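Local coordinates for protein crossover junction endodeoxyribonuclease Hjc (Sulfolobus solfataricus, PDB 4TKD) that resolves Holliday junctions during genetic recombination by cutting four-way DNA with paired nicks in opposing strands, as a magnesium-dependent homodimeric endonuclease, at residues 87-92 with 96-101; 9-14 with 54-59; 17-22 with 43-48. All coordinates share one frame; numbering follows the deposited sequence.

How the interactions relate
All three contacts share the mixed central sheet of the nuclease fold. Interaction 1 pairs strands 84-90 and 97-99 and is mostly buried, joined by three backbone hydrogen bonds and apolar side chains. Interactions 2 and 3 both place helix 10-21 against the sheet, on strands 50-58 and 43-47 respectively. Interaction 2, partly buried, lies beside the inferred metal site and rests on van der Waals contact without a hydrogen bond across it. Interaction 3 is apolar at its buried end and gains one lysine-to-carbonyl bond where the helix stops. Backbone bonds join strand 50-58 to 84-90 on one flank and to 43-47 on the other, linking all three.

Interaction 1. Residues 87-92 with 96-101; sequences LGVKKP and KFIPFE
Lys96 and Val89 meet at the turn end of a beta hairpin made by strands 84-90 and 97-99, at one side of the mixed sheet of this PD-(D/E)XK nuclease fold. The strand directions differ by 148°, antiparallel with a marked twist. Lys96 O receives Val89 N at 3.0 Å in a nearly linear bond, and the CG2 branch of Val89 lies against the same oxygen. The Lys96 side chain runs out extended, passing the end of Lys91 with CG and CD, while Lys91 NZ makes a weak hydrogen bond to Val94 O.

Phe97 forms a non-hydrogen-bonded pair with Gly88. Its CA approaches Leu87 O at 3.3 Å as a C-H...O contact, and its ring comes obliquely to the glycine, with CD1 4.1 Å from Gly88 CA. The ring also packs on Leu122 and Leu125 of helix 122-133.

At Ile98 the pairing with Leu87 is hydrogen-bonded in both directions. Ile98 N reaches Leu87 O at 2.8 Å in the carbonyl plane, so this oxygen takes an N-H as well as the CA-H of Phe97. Leu87 N returns a bond of 2.7 Å to Ile98 O, tilted 24° from that carbonyl's plane. On the face carrying Leu87 and Ile98, CD1 of Ile98 touches Val89 CG2 at 3.7 Å, and both side chains lean on Ile64 of strand 64-66. Leu87 also packs on Glu55, an inferred magnesium ligand, and Lys57, the predicted transition-state stabiliser, which puts the hairpin beside the probable active site. Pro99 turns away and packs on Ala131 of the second subunit.

Phe100 begins the following 3-10 segment. Leu87, whose CG stands opposite its backbone N (chi1 -152°), extends CD1 to the edge of the Phe100 ring, near its plane, 4.1 Å from CE1.

Interaction 2. Residues 9-14 with 54-59; sequences SAVERN and IEMKSR
Beside the inferred magnesium site of the PD-(D/E)XK nuclease core, Met56 of strand 50-58 packs against Glu12 and Val11 in the first turn of helix 10-21. Met56 is the middle residue of the Glu55-Met56-Lys57 triplet, the E-x-K element of this family; Glu12, Asp42 and Glu55 are the probable metal ligands, and Lys57 is predicted to stabilise the transition state. Helix and strand come closest at Glu12 and Met56, whose CA atoms are 7.3 Å apart.

No hydrogen bond crosses between the segments. The methionine instead offers two carbons to two neighbouring helix residues. Its CG lies 3.8 Å from Glu12 OE2 and 3.9 Å from Glu12 CG, so the glutamate touches it with its aliphatic stem as well as its carboxylate. Glu12 is extended beyond CG, which carries the carboxylate away from the helix and alongside Met56 CG. Farther along, the CE methyl of Met56 meets the CG1 branch of Val11 at 3.9 Å. Met56 gets there by folding: the chain is bent at chi2 (-50°) and chi3 (-62°), which swings the methyl round to Val11. Ile15 and Ile43 also touch the Met56 side chain, making the contact part of the apolar layer between helix and sheet.

The Met56 backbone serves the site more directly. Met56 N is hydrogen-bonded to Asp42 OD2, while Asp42 N binds Glu55 OE1, an arrangement that probably helps to position both Asp42 and Glu55. At the carbonyl end of Met56, Lys57 curls back on its own strand: its NZ donates to Met56 O at 3.0 Å, approaching 17° from the carbonyl plane, and makes a long salt bridge of 3.9 Å with Glu55 OE2.

Interaction 3. Residues 17-22 with 43-48; sequences SRLRDK and IIALKN
Leu19 and Ala45 mark the closest approach of helix 10-21 to strand 43-47, with their CA atoms 7.2 Å apart; at the far end the backbones have parted, and Lys22 and Lys47 are 9.0 Å apart between CA atoms. The helix stops here: Lys22 is the first residue to leave helical geometry, and its N makes weak bonds back to Arg18 O and Leu19 O.

Alternate strand residues, Ile43, Ala45 and Lys47, turn their side chains to the helix. Leu19 brings only its CD1 branch to this row, reaching Ala45 CB at 3.8 Å and Ile43 CG2 at 4.3 Å. Its CG stands opposite the carbonyl carbon (chi1 -72°), which directs the branched end toward the sheet. The contact belongs to the alpha/beta core of the nuclease fold, where helix 10-21 covers one face of the central sheet; Val26, Ile54 and Val126 also touch Leu19. On the other face, Ile44 packs on Val27 of the third subunit.

The polar part lies at the helix end. Lys47 is fully extended, and its NZ donates to Lys22 O at 2.7 Å, nearly in line with the carbonyl (C=O...N 165°), with CE 3.5 Å from the same oxygen; it also has a long, weak ion pair with Glu130 OE2. A methionine in its place would probably leave Lys22 O without this donor and Glu130 without its distant positive partner, so that the helix end is held less closely to the strand. The Lys22 side chain leads away, where its NZ forms a salt bridge with Glu123 OE1.

Interaction 1. Residues 87-92 with 96-101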
loop_
_atom_site.group_PDB
_atom_site.type_symbol
_atom_site.label_atom_id
_atom_site.label_comp_id
_atom_site.label_asym_id
_atom_site.label_seq_id
_atom_site.Cartn_x
_atom_site.Cartn_y
_atom_site.Cartn_z
ATOM N N LEU C 87 -0.491 -11.779 9.320
ATOM C CA LEU C 87 -0.697 -12.651 10.459
ATOM C C LEU C 87 -0.370 -14.058 9.960
ATOM O O LEU C 87 -0.941 -14.518 8.961
ATOM C CB LEU C 87 -2.147 -12.538 10.943
ATOM C CG LEU C 87 -2.530 -12.787 12.410
ATOM C CD1 LEU C 87 -1.709 -11.946 13.389
ATOM C CD2 LEU C 87 -3.972 -12.405 12.629
ATOM N N GLY C 88 0.617 -14.683 10.606
ATOM C CA GLY C 88 1.040 -16.041 10.293
ATOM C C GLY C 88 0.229 -16.976 11.153
ATOM O O GLY C 88 0.318 -16.905 12.381
ATOM N N VAL C 89 -0.612 -17.805 10.534
ATOM C CA VAL C 89 -1.475 -18.708 11.294
ATOM C C VAL C 89 -0.670 -19.891 11.893
ATOM O O VAL C 89 -0.087 -20.687 11.152
ATOM C CB VAL C 89 -2.764 -19.142 10.530
ATOM C CG1 VAL C 89 -3.770 -19.760 11.484
ATOM C CG2 VAL C 89 -3.404 -17.972 9.770
ATOM N N LYS C 90 -0.610 -19.955 13.242
ATOM C CA LYS C 90 0.068 -20.993 14.047
ATOM C C LYS C 90 -0.790 -22.289 14.023
ATOM O O LYS C 90 -1.513 -22.606 14.986
ATOM C CB LYS C 90 0.225 -20.496 15.500
ATOM C CG LYS C 90 1.613 -20.092 15.947
ATOM C CD LYS C 90 1.569 -19.789 17.441
ATOM C CE LYS C 90 2.917 -19.893 18.118
ATOM N NZ LYS C 90 3.638 -18.590 18.152
ATOM N N LYS C 91 -0.744 -23.002 12.885
ATOM C CA LYS C 91 -1.500 -24.241 12.668
ATOM C C LYS C 91 -0.686 -25.255 11.840
ATOM O O LYS C 91 0.196 -24.835 11.080
ATOM C CB LYS C 91 -2.882 -23.952 12.033
ATOM C CG LYS C 91 -2.848 -23.401 10.616
ATOM C CD LYS C 91 -4.241 -23.297 10.024
ATOM C CE LYS C 91 -4.451 -24.254 8.875
ATOM N NZ LYS C 91 -3.712 -23.843 7.648
ATOM N N PRO C 92 -0.945 -26.585 11.947
ATOM C CA PRO C 92 -0.172 -27.525 11.125
ATOM C C PRO C 92 -0.618 -27.491 9.669
ATOM O O PRO C 92 -1.677 -26.950 9.343
ATOM C CB PRO C 92 -0.414 -28.885 11.794
ATOM C CG PRO C 92 -1.706 -28.750 12.509
ATOM C CD PRO C 92 -1.967 -27.286 12.760
ATOM N N LYS C 96 -0.379 -20.438 6.086
ATOM C CA LYS C 96 -1.365 -19.430 5.673
ATOM C C LYS C 96 -1.041 -18.066 6.322
ATOM O O LYS C 96 -0.810 -17.991 7.533
ATOM C CB LYS C 96 -2.815 -19.869 5.951
ATOM C CG LYS C 96 -3.400 -20.808 4.897
ATOM C CD LYS C 96 -4.930 -20.874 4.973
ATOM C CE LYS C 96 -5.533 -21.596 3.782
ATOM N NZ LYS C 96 -6.945 -21.184 3.530
ATOM N N PHE C 97 -1.019 -17.005 5.505
ATOM C CA PHE C 97 -0.695 -15.654 5.913
ATOM C C PHE C 97 -1.865 -14.726 5.590
ATOM O O PHE C 97 -2.287 -14.631 4.436
ATOM C CB PHE C 97 0.586 -15.182 5.202
ATOM C CG PHE C 97 1.767 -16.085 5.406
ATOM C CD1 PHE C 97 2.609 -15.931 6.505
ATOM C CD2 PHE C 97 2.036 -17.104 4.515
ATOM C CE1 PHE C 97 3.670 -16.809 6.723
ATOM C CE2 PHE C 97 3.107 -17.969 4.726
ATOM C CZ PHE C 97 3.908 -17.826 5.833
ATOM N N ILE C 98 -2.380 -14.051 6.616
ATOM C CA ILE C 98 -3.491 -13.114 6.480
ATOM C C ILE C 98 -2.974 -11.679 6.438
ATOM O O ILE C 98 -2.384 -11.235 7.423
ATOM C CB ILE C 98 -4.583 -13.344 7.567
ATOM C CG1 ILE C 98 -5.198 -14.754 7.416
ATOM C CG2 ILE C 98 -5.669 -12.264 7.515
ATOM C CD1 ILE C 98 -5.824 -15.333 8.696
ATOM N N PRO C 99 -3.202 -10.926 5.326
ATOM C CA PRO C 99 -2.783 -9.505 5.306
ATOM C C PRO C 99 -3.478 -8.774 6.446
ATOM O O PRO C 99 -4.677 -8.970 6.660
ATOM C CB PRO C 99 -3.262 -8.995 3.940
ATOM C CG PRO C 99 -3.462 -10.241 3.114
ATOM C CD PRO C 99 -3.931 -11.284 4.093
ATOM N N PHE C 100 -2.710 -8.002 7.240
ATOM C CA PHE C 100 -3.244 -7.323 8.404
ATOM C C PHE C 100 -4.473 -6.465 8.159
ATOM O O PHE C 100 -5.305 -6.343 9.067
ATOM C CB PHE C 100 -2.169 -6.539 9.146
ATOM C CG PHE C 100 -2.330 -6.670 10.635
ATOM C CD1 PHE C 100 -1.938 -7.833 11.294
ATOM C CD2 PHE C 100 -2.876 -5.636 11.383
ATOM C CE1 PHE C 100 -2.093 -7.955 12.679
ATOM C CE2 PHE C 100 -3.029 -5.756 12.769
ATOM C CZ PHE C 100 -2.644 -6.915 13.406
ATOM N N GLU C 101 -4.590 -5.896 6.938
ATOM C CA GLU C 101 -5.714 -5.054 6.496
ATOM C C GLU C 101 -7.042 -5.804 6.374
ATOM O O GLU C 101 -8.087 -5.159 6.338
ATOM C CB GLU C 101 -5.413 -4.288 5.195
ATOM C CG GLU C 101 -4.582 -5.044 4.184
ATOM C CD GLU C 101 -3.110 -4.735 4.334
ATOM O OE1 GLU C 101 -2.470 -5.424 5.152
ATOM O OE2 GLU C 101 -2.635 -3.729 3.757
#

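Interaction 2. Residues 9-14 with 54-59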
loop_
_atom_site.group_PDB
_atom_site.type_symbol
_atom_site.label_atom_id
_atom_site.label_comp_id
_atom_site.label_asym_id
_atom_site.label_seq_id
_atom_site.Cartn_x
_atom_site.Cartn_y
_atom_site.Cartn_z
ATOM N N SER C 9 6.153 -22.520 17.418
ATOM C CA SER C 9 7.594 -22.442 17.210
ATOM C C SER C 9 8.068 -23.245 15.982
ATOM O O SER C 9 8.924 -22.747 15.243
ATOM C CB SER C 9 8.358 -22.863 18.461
ATOM O OG SER C 9 9.756 -22.700 18.275
ATOM N N ALA C 10 7.530 -24.472 15.774
ATOM C CA ALA C 10 7.861 -25.321 14.623
ATOM C C ALA C 10 7.380 -24.669 13.310
ATOM O O ALA C 10 8.074 -24.743 12.291
ATOM C CB ALA C 10 7.248 -26.702 14.787
ATOM N N VAL C 11 6.191 -24.027 13.353
ATOM C CA VAL C 11 5.584 -23.305 12.230
ATOM C C VAL C 11 6.453 -22.063 11.947
ATOM O O VAL C 11 6.762 -21.785 10.790
ATOM C CB VAL C 11 4.093 -22.932 12.507
ATOM C CG1 VAL C 11 3.465 -22.196 11.326
ATOM C CG2 VAL C 11 3.268 -24.170 12.846
ATOM N N GLU C 12 6.858 -21.346 13.017
ATOM C CA GLU C 12 7.702 -20.160 12.951
ATOM C C GLU C 12 9.039 -20.538 12.314
ATOM O O GLU C 12 9.462 -19.868 11.374
ATOM C CB GLU C 12 7.892 -19.556 14.351
ATOM C CG GLU C 12 8.339 -18.095 14.351
ATOM C CD GLU C 12 8.195 -17.311 15.645
ATOM O OE1 GLU C 12 8.803 -16.219 15.758
ATOM O OE2 GLU C 12 7.472 -17.786 16.551
ATOM N N ARG C 13 9.650 -21.664 12.763
ATOM C CA ARG C 13 10.917 -22.200 12.226
ATOM C C ARG C 13 10.799 -22.563 10.750
ATOM O O ARG C 13 11.691 -22.215 9.984
ATOM C CB ARG C 13 11.446 -23.392 13.049
ATOM C CG ARG C 13 12.197 -22.948 14.296
ATOM C CD ARG C 13 12.756 -24.092 15.116
ATOM N NE ARG C 13 13.876 -23.653 15.952
ATOM C CZ ARG C 13 13.762 -23.219 17.205
ATOM N NH1 ARG C 13 12.569 -23.151 17.788
ATOM N NH2 ARG C 13 14.840 -22.844 17.884
ATOM N N ASN C 14 9.676 -23.219 10.351
ATOM C CA ASN C 14 9.312 -23.603 8.980
ATOM C C ASN C 14 9.173 -22.379 8.066
ATOM O O ASN C 14 9.521 -22.462 6.892
ATOM C CB ASN C 14 7.971 -24.350 8.999
ATOM C CG ASN C 14 7.972 -25.764 8.440
ATOM O OD1 ASN C 14 6.978 -26.207 7.846
ATOM N ND2 ASN C 14 9.044 -26.533 8.661
ATOM N N ILE C 54 5.816 -10.579 9.821
ATOM C CA ILE C 54 4.852 -11.622 10.173
ATOM C C ILE C 54 4.647 -11.716 11.675
ATOM O O ILE C 54 5.612 -11.882 12.418
ATOM C CB ILE C 54 5.301 -12.991 9.541
ATOM C CG1 ILE C 54 5.379 -12.907 7.994
ATOM C CG2 ILE C 54 4.372 -14.138 9.965
ATOM C CD1 ILE C 54 6.362 -13.846 7.361
ATOM N N GLU C 55 3.385 -11.630 12.113
ATOM C CA GLU C 55 2.990 -11.800 13.506
ATOM C C GLU C 55 2.330 -13.177 13.638
ATOM O O GLU C 55 1.341 -13.448 12.952
ATOM C CB GLU C 55 2.051 -10.669 13.986
ATOM C CG GLU C 55 1.871 -10.631 15.505
ATOM C CD GLU C 55 3.062 -10.230 16.353
ATOM O OE1 GLU C 55 4.169 -10.003 15.810
ATOM O OE2 GLU C 55 2.880 -10.123 17.582
ATOM N N MET C 56 2.921 -14.064 14.459
ATOM C CA MET C 56 2.424 -15.426 14.661
ATOM C C MET C 56 1.271 -15.407 15.613
ATOM O O MET C 56 1.369 -14.790 16.684
ATOM C CB MET C 56 3.509 -16.359 15.219
ATOM C CG MET C 56 4.695 -16.614 14.294
ATOM S SD MET C 56 4.281 -17.109 12.594
ATOM C CE MET C 56 3.410 -18.669 12.876
ATOM N N LYS C 57 0.179 -16.077 15.251
ATOM C CA LYS C 57 -0.998 -16.158 16.112
ATOM C C LYS C 57 -1.745 -17.471 15.904
ATOM O O LYS C 57 -1.855 -17.935 14.773
ATOM C CB LYS C 57 -1.935 -14.953 15.898
ATOM C CG LYS C 57 -1.547 -13.675 16.643
ATOM C CD LYS C 57 -1.695 -13.802 18.156
ATOM C CE LYS C 57 -0.986 -12.700 18.890
ATOM N NZ LYS C 57 0.493 -12.874 18.884
ATOM N N SER C 58 -2.261 -18.059 16.994
ATOM C CA SER C 58 -3.009 -19.318 16.952
ATOM C C SER C 58 -4.509 -19.132 16.692
ATOM O O SER C 58 -5.078 -18.093 17.059
ATOM C CB SER C 58 -2.784 -20.115 18.234
ATOM O OG SER C 58 -3.263 -19.410 19.365
ATOM N N ARG C 59 -5.135 -20.143 16.038
ATOM C CA ARG C 59 -6.574 -20.214 15.755
ATOM C C ARG C 59 -7.262 -20.780 17.006
ATOM O O ARG C 59 -6.941 -21.891 17.438
ATOM C CB ARG C 59 -6.855 -21.111 14.540
ATOM C CG ARG C 59 -6.973 -20.343 13.246
ATOM C CD ARG C 59 -8.316 -20.554 12.574
ATOM N NE ARG C 59 -8.338 -19.962 11.235
ATOM C CZ ARG C 59 -8.830 -18.760 10.946
ATOM N NH1 ARG C 59 -9.371 -18.009 11.897
ATOM N NH2 ARG C 59 -8.788 -18.303 9.700
#

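Interaction 3. Residues 17-22 with 43-48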
loop_
_atom_site.group_PDB
_atom_site.type_symbol
_atom_site.label_atom_id
_atom_site.label_comp_id
_atom_site.label_asym_id
_atom_site.label_seq_id
_atom_site.Cartn_x
_atom_site.Cartn_y
_atom_site.Cartn_z
ATOM N N SER C 17 12.838 -20.719 7.672
ATOM C CA SER C 17 13.637 -21.572 6.793
ATOM C C SER C 17 13.255 -21.416 5.323
ATOM O O SER C 17 14.142 -21.345 4.480
ATOM C CB SER C 17 13.543 -23.030 7.232
ATOM O OG SER C 17 14.367 -23.847 6.416
ATOM N N ARG C 18 11.954 -21.380 5.009
ATOM C CA ARG C 18 11.475 -21.223 3.641
ATOM C C ARG C 18 11.744 -19.825 3.085
ATOM O O ARG C 18 12.175 -19.720 1.935
ATOM C CB ARG C 18 10.008 -21.653 3.512
ATOM C CG ARG C 18 9.900 -23.074 2.948
ATOM C CD ARG C 18 9.388 -23.096 1.514
ATOM N NE ARG C 18 10.325 -22.502 0.556
ATOM C CZ ARG C 18 11.143 -23.196 -0.229
ATOM N NH1 ARG C 18 11.948 -22.569 -1.077
ATOM N NH2 ARG C 18 11.158 -24.525 -0.179
ATOM N N LEU C 19 11.583 -18.762 3.921
ATOM C CA LEU C 19 11.938 -17.394 3.503
ATOM C C LEU C 19 13.436 -17.289 3.217
ATOM O O LEU C 19 13.835 -16.689 2.207
ATOM C CB LEU C 19 11.482 -16.337 4.524
ATOM C CG LEU C 19 9.968 -16.089 4.568
ATOM C CD1 LEU C 19 9.587 -15.284 5.779
ATOM C CD2 LEU C 19 9.471 -15.423 3.267
ATOM N N ARG C 20 14.258 -17.948 4.053
ATOM C CA ARG C 20 15.707 -18.019 3.829
ATOM C C ARG C 20 16.032 -18.752 2.513
ATOM O O ARG C 20 16.848 -18.250 1.737
ATOM C CB ARG C 20 16.439 -18.633 5.032
ATOM C CG ARG C 20 16.641 -17.610 6.146
ATOM C CD ARG C 20 17.377 -18.161 7.343
ATOM N NE ARG C 20 17.501 -17.136 8.385
ATOM C CZ ARG C 20 17.534 -17.383 9.693
ATOM N NH1 ARG C 20 17.469 -18.630 10.139
ATOM N NH2 ARG C 20 17.609 -16.382 10.563
ATOM N N ASP C 21 15.309 -19.853 2.202
ATOM C CA ASP C 21 15.487 -20.601 0.943
ATOM C C ASP C 21 15.173 -19.716 -0.267
ATOM O O ASP C 21 15.732 -19.928 -1.337
ATOM C CB ASP C 21 14.589 -21.853 0.897
ATOM C CG ASP C 21 14.930 -22.980 1.864
ATOM O OD1 ASP C 21 16.059 -22.976 2.416
ATOM O OD2 ASP C 21 14.071 -23.880 2.058
ATOM N N LYS C 22 14.290 -18.719 -0.090
ATOM C CA LYS C 22 13.897 -17.792 -1.155
ATOM C C LYS C 22 14.817 -16.558 -1.271
ATOM O O LYS C 22 14.512 -15.650 -2.037
ATOM C CB LYS C 22 12.416 -17.373 -1.025
ATOM C CG LYS C 22 11.399 -18.515 -0.979
ATOM C CD LYS C 22 11.087 -19.131 -2.304
ATOM C CE LYS C 22 9.832 -19.970 -2.169
ATOM N NZ LYS C 22 9.838 -21.118 -3.117
ATOM N N ILE C 43 8.528 -12.085 12.996
ATOM C CA ILE C 43 9.445 -12.361 11.904
ATOM C C ILE C 43 9.560 -11.133 11.037
ATOM O O ILE C 43 8.541 -10.553 10.622
ATOM C CB ILE C 43 8.981 -13.581 11.062
ATOM C CG1 ILE C 43 8.847 -14.877 11.906
ATOM C CG2 ILE C 43 9.903 -13.800 9.844
ATOM C CD1 ILE C 43 8.017 -16.011 11.220
ATOM N N ILE C 44 10.810 -10.750 10.756
ATOM C CA ILE C 44 11.120 -9.660 9.861
ATOM C C ILE C 44 11.957 -10.284 8.765
ATOM O O ILE C 44 13.008 -10.855 9.044
ATOM C CB ILE C 44 11.833 -8.473 10.560
ATOM C CG1 ILE C 44 10.907 -7.822 11.581
ATOM C CG2 ILE C 44 12.310 -7.431 9.537
ATOM C CD1 ILE C 44 11.639 -7.058 12.661
ATOM N N ALA C 45 11.463 -10.229 7.533
ATOM C CA ALA C 45 12.170 -10.793 6.393
ATOM C C ALA C 45 12.454 -9.692 5.392
ATOM O O ALA C 45 11.573 -8.906 5.060
ATOM C CB ALA C 45 11.357 -11.907 5.759
ATOM N N LEU C 46 13.702 -9.609 4.961
ATOM C CA LEU C 46 14.144 -8.555 4.061
ATOM C C LEU C 46 14.829 -9.124 2.829
ATOM O O LEU C 46 15.647 -10.041 2.944
ATOM C CB LEU C 46 15.124 -7.606 4.781
ATOM C CG LEU C 46 14.810 -7.188 6.215
ATOM C CD1 LEU C 46 16.077 -6.606 6.906
ATOM C CD2 LEU C 46 13.582 -6.233 6.269
ATOM N N LYS C 47 14.515 -8.564 1.661
ATOM C CA LYS C 47 15.133 -8.974 0.407
ATOM C C LYS C 47 15.190 -7.790 -0.521
ATOM O O LYS C 47 14.154 -7.323 -0.973
ATOM C CB LYS C 47 14.383 -10.154 -0.246
ATOM C CG LYS C 47 15.163 -10.792 -1.382
ATOM C CD LYS C 47 14.393 -11.904 -2.062
ATOM C CE LYS C 47 15.174 -12.429 -3.240
ATOM N NZ LYS C 47 14.549 -13.636 -3.830
ATOM N N ASN C 48 16.407 -7.304 -0.780
ATOM C CA ASN C 48 16.694 -6.187 -1.663
ATOM C C ASN C 48 15.643 -5.075 -1.627
ATOM O O ASN C 48 14.960 -4.798 -2.628
ATOM C CB ASN C 48 16.991 -6.683 -3.077
ATOM C CG ASN C 48 17.792 -5.695 -3.887
ATOM O OD1 ASN C 48 18.682 -4.988 -3.372
ATOM N ND2 ASN C 48 17.486 -5.629 -5.180
#